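Local coordinates for protein uronate dehydrogenase (Agrobacterium tumefaciens, PDB 3RFX) that oxidises uronic acids such as galacturonate and glucuronate with NAD as the electron acceptor, using a Rossmann-fold dinucleotide-binding domain, at residues 29-35 and 44-50. The protein carries 1 engineered substitution. Sequence-based numbering, arbitrary orientation.
With NAD (nicotinamide-adenine-dinucleotide), chain D.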
loop_
_atom_site.group_PDB
_atom_site.type_symbol
_atom_site.label_atom_id
_atom_site.label_comp_id
_atom_site.label_asym_id
_atom_site.label_seq_id
_atom_site.Cartn_x
_atom_site.Cartn_y
_atom_site.Cartn_z
ATOM N N ILE A 29 -36.926 -21.977 17.399
ATOM C CA ILE A 29 -38.029 -21.342 16.695
ATOM C C ILE A 29 -37.534 -20.443 15.568
ATOM O O ILE A 29 -36.649 -19.612 15.765
ATOM C CB ILE A 29 -38.863 -20.482 17.645
ATOM C CG1 ILE A 29 -39.470 -21.354 18.748
ATOM C CG2 ILE A 29 -39.946 -19.728 16.873
ATOM C CD1 ILE A 29 -39.922 -20.557 19.957
ATOM N N LEU A 30 -38.118 -20.601 14.386
ATOM C CA LEU A 30 -37.798 -19.727 13.274
ATOM C C LEU A 30 -38.951 -18.761 13.057
ATOM O O LEU A 30 -40.080 -19.181 12.801
ATOM C CB LEU A 30 -37.560 -20.556 12.010
ATOM C CG LEU A 30 -36.648 -19.980 10.929
ATOM C CD1 LEU A 30 -35.259 -19.731 11.492
ATOM C CD2 LEU A 30 -36.581 -20.946 9.748
ATOM N N ARG A 31 -38.681 -17.467 13.177
ATOM C CA ARG A 31 -39.692 -16.469 12.880
ATOM C C ARG A 31 -39.464 -15.919 11.481
ATOM O O ARG A 31 -38.401 -15.373 11.190
ATOM C CB ARG A 31 -39.682 -15.331 13.902
ATOM C CG ARG A 31 -40.708 -14.253 13.615
ATOM C CD ARG A 31 -40.718 -13.189 14.700
ATOM N NE ARG A 31 -41.128 -13.737 15.991
ATOM C CZ ARG A 31 -41.112 -13.045 17.126
ATOM N NH1 ARG A 31 -40.695 -11.786 17.129
ATOM N NH2 ARG A 31 -41.501 -13.615 18.260
ATOM N N LEU A 32 -40.468 -16.081 10.623
ATOM C CA LEU A 32 -40.412 -15.619 9.240
ATOM C C LEU A 32 -41.249 -14.365 9.080
ATOM O O LEU A 32 -42.372 -14.286 9.591
ATOM C CB LEU A 32 -40.932 -16.703 8.281
ATOM C CG LEU A 32 -40.195 -18.037 8.146
ATOM C CD1 LEU A 32 -38.674 -17.843 8.211
ATOM C CD2 LEU A 32 -40.651 -19.036 9.199
ATOM N N ALA A 33 -40.714 -13.379 8.369
ATOM C CA ALA A 33 -41.448 -12.143 8.137
ATOM C C ALA A 33 -41.340 -11.692 6.688
ATOM O O ALA A 33 -40.345 -11.961 6.014
ATOM C CB ALA A 33 -40.956 -11.037 9.080
ATOM N N ASP A 34 -42.377 -11.008 6.215
ATOM C CA ASP A 34 -42.367 -10.403 4.890
ATOM C C ASP A 34 -43.552 -9.459 4.778
ATOM O O ASP A 34 -44.509 -9.566 5.547
ATOM C CB ASP A 34 -42.431 -11.475 3.797
ATOM C CG ASP A 34 -41.860 -10.990 2.463
ATOM O OD1 ASP A 34 -40.818 -11.528 2.053
ATOM O OD2 ASP A 34 -42.439 -10.077 1.834
ATOM N N LEU A 35 -43.470 -8.517 3.844
ATOM C CA LEU A 35 -44.597 -7.652 3.527
ATOM C C LEU A 35 -45.674 -8.492 2.831
ATOM O O LEU A 35 -46.874 -8.253 2.994
ATOM C CB LEU A 35 -44.145 -6.516 2.611
ATOM C CG LEU A 35 -45.211 -5.531 2.114
ATOM C CD1 LEU A 35 -45.795 -4.730 3.267
ATOM C CD2 LEU A 35 -44.639 -4.599 1.060
ATOM N N ASN A 44 -42.572 -25.242 15.044
ATOM C CA ASN A 44 -41.309 -24.537 15.240
ATOM C C ASN A 44 -41.164 -23.304 14.355
ATOM O O ASN A 44 -40.055 -22.827 14.126
ATOM C CB ASN A 44 -40.124 -25.480 15.021
ATOM C CG ASN A 44 -40.183 -26.709 15.911
ATOM O OD1 ASN A 44 -40.757 -26.674 17.000
ATOM N ND2 ASN A 44 -39.584 -27.804 15.450
ATOM N N GLU A 45 -42.284 -22.788 13.859
ATOM C CA GLU A 45 -42.264 -21.577 13.051
ATOM C C GLU A 45 -43.246 -20.551 13.576
ATOM O O GLU A 45 -44.292 -20.901 14.116
ATOM C CB GLU A 45 -42.615 -21.877 11.592
ATOM C CG GLU A 45 -41.540 -22.589 10.790
ATOM C CD GLU A 45 -41.932 -22.731 9.326
ATOM O OE1 GLU A 45 -43.147 -22.786 9.037
ATOM O OE2 GLU A 45 -41.033 -22.778 8.462
ATOM N N GLU A 46 -42.899 -19.280 13.405
ATOM C CA GLU A 46 -43.830 -18.185 13.609
ATOM C C GLU A 46 -43.812 -17.381 12.324
ATOM O O GLU A 46 -42.746 -17.173 11.746
ATOM C CB GLU A 46 -43.398 -17.306 14.787
ATOM C CG GLU A 46 -43.424 -18.020 16.135
ATOM C CD GLU A 46 -42.707 -17.247 17.241
ATOM O OE1 GLU A 46 -42.060 -16.216 16.947
ATOM O OE2 GLU A 46 -42.778 -17.684 18.409
ATOM N N CYS A 47 -44.977 -16.948 11.855
ATOM C CA CYS A 47 -45.029 -16.149 10.636
ATOM C C CYS A 47 -45.618 -14.773 10.906
ATOM O O CYS A 47 -46.631 -14.639 11.587
ATOM C CB CYS A 47 -45.799 -16.869 9.521
ATOM S SG CYS A 47 -44.911 -18.272 8.806
ATOM N N VAL A 48 -44.973 -13.751 10.362
ATOM C CA VAL A 48 -45.361 -12.381 10.626
ATOM C C VAL A 48 -45.471 -11.597 9.328
ATOM O O VAL A 48 -44.633 -11.732 8.441
ATOM C CB VAL A 48 -44.336 -11.692 11.553
ATOM C CG1 VAL A 48 -44.599 -10.198 11.623
ATOM C CG2 VAL A 48 -44.370 -12.322 12.934
ATOM N N GLN A 49 -46.506 -10.776 9.216
ATOM C CA GLN A 49 -46.660 -9.924 8.048
ATOM C C GLN A 49 -46.516 -8.470 8.454
ATOM O O GLN A 49 -47.293 -7.964 9.262
ATOM C CB GLN A 49 -48.017 -10.150 7.364
ATOM C CG GLN A 49 -48.181 -9.376 6.054
ATOM C CD GLN A 49 -49.406 -9.800 5.249
ATOM O OE1 GLN A 49 -50.225 -10.600 5.706
ATOM N NE2 GLN A 49 -49.534 -9.260 4.040
ATOM N N CYS A 50 -45.513 -7.794 7.905
ATOM C CA CYS A 50 -45.372 -6.368 8.169
ATOM C C CYS A 50 -44.473 -5.644 7.177
ATOM O O CYS A 50 -43.596 -6.238 6.551
ATOM C CB CYS A 50 -44.904 -6.114 9.608
ATOM S SG CYS A 50 -43.126 -6.263 9.898
HETATM P PA NAD D . -36.553 -10.851 -3.408
HETATM O O1A NAD D . -36.855 -9.376 -4.247
HETATM O O2A NAD D . -36.686 -12.298 -4.281
HETATM O O5B NAD D . -36.928 -10.915 -1.723
HETATM C C5B NAD D . -37.229 -9.696 -1.142
HETATM C C4B NAD D . -38.365 -9.733 -0.117
HETATM O O4B NAD D . -38.422 -8.573 0.700
HETATM C C3B NAD D . -39.682 -9.952 -0.720
HETATM O O3B NAD D . -40.283 -11.187 -0.555
HETATM C C2B NAD D . -40.417 -8.691 -0.529
HETATM O O2B NAD D . -41.836 -8.759 -0.484
HETATM C C1B NAD D . -39.761 -8.122 0.681
HETATM N N9A NAD D . -39.904 -6.702 0.856
HETATM C C8A NAD D . -39.706 -5.695 -0.113
HETATM N N7A NAD D . -40.053 -4.496 0.468
HETATM C C5A NAD D . -40.493 -4.762 1.783
HETATM C C6A NAD D . -40.958 -3.917 2.807
HETATM N N6A NAD D . -41.069 -2.519 2.573
HETATM N N1A NAD D . -41.321 -4.466 4.024
HETATM C C2A NAD D . -41.235 -5.823 4.250
HETATM N N3A NAD D . -40.754 -6.690 3.214
HETATM C C4A NAD D . -40.401 -6.133 2.011
HETATM O O3 NAD D . -35.018 -10.675 -3.206
HETATM P PN NAD D . -33.955 -11.859 -3.139
HETATM O O1N NAD D . -34.539 -13.080 -2.451
HETATM O O2N NAD D . -33.479 -12.249 -4.533
HETATM O O5D NAD D . -32.726 -11.337 -2.293
#
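R31 and E46 sit side by side on one face of the adjacent parallel strands 30-34 and 45-49, and the arginine grips its partner side-on. NE (2.8 Å) and NH2 (3.0 Å) of R31 both donate to OE1 of E46, which lies within the guanidinium plane; the carboxylate is turned 24° from that plane. A bend at chi3 (-64°) in the otherwise extended R31 chain presents this edge to the glutamate. The other oxygen, OE2, pairs with R5, while NH1 of R31 is taken by the carbonyls of M61 and A63, so both ends of the ion pair have further partners. Beside it, CG2 of I29 lies 3.7 Å from CD of E46.

The backbones pair closely in the middle, where the amide of L32 meets the E46 carbonyl O at 2.8 Å and the L32 carbonyl in turn accepts from V48 N. Here CD2 of buried L32 lies against the carboxylate end and CG of E45, whose OE1 pairs with R20. Toward the C-terminal end the bonding lengthens, with D34 N 3.3 Å from V48 O. Q49 and L35 lie on the exposed end that follows, joined by a bond from NE2 of Q49 to the L35 carbonyl O.

D34 ends its strand as the acidic residue that in NAD-dependent Rossmann folds holds the adenosine ribose: OD1 accepts from O3B and OD2 from O2B of NAD, each at 2.7 Å. CB of L35 touches the adenine ring. Strand 45-49 is one of the two edge strands of the chain's parallel sheet, and strand 30-34 separates it from strand 5-9. Helix 55-62 packs over the face of A33 and helix 14-22 over that of L32 and C47, giving the pair a helix on either side.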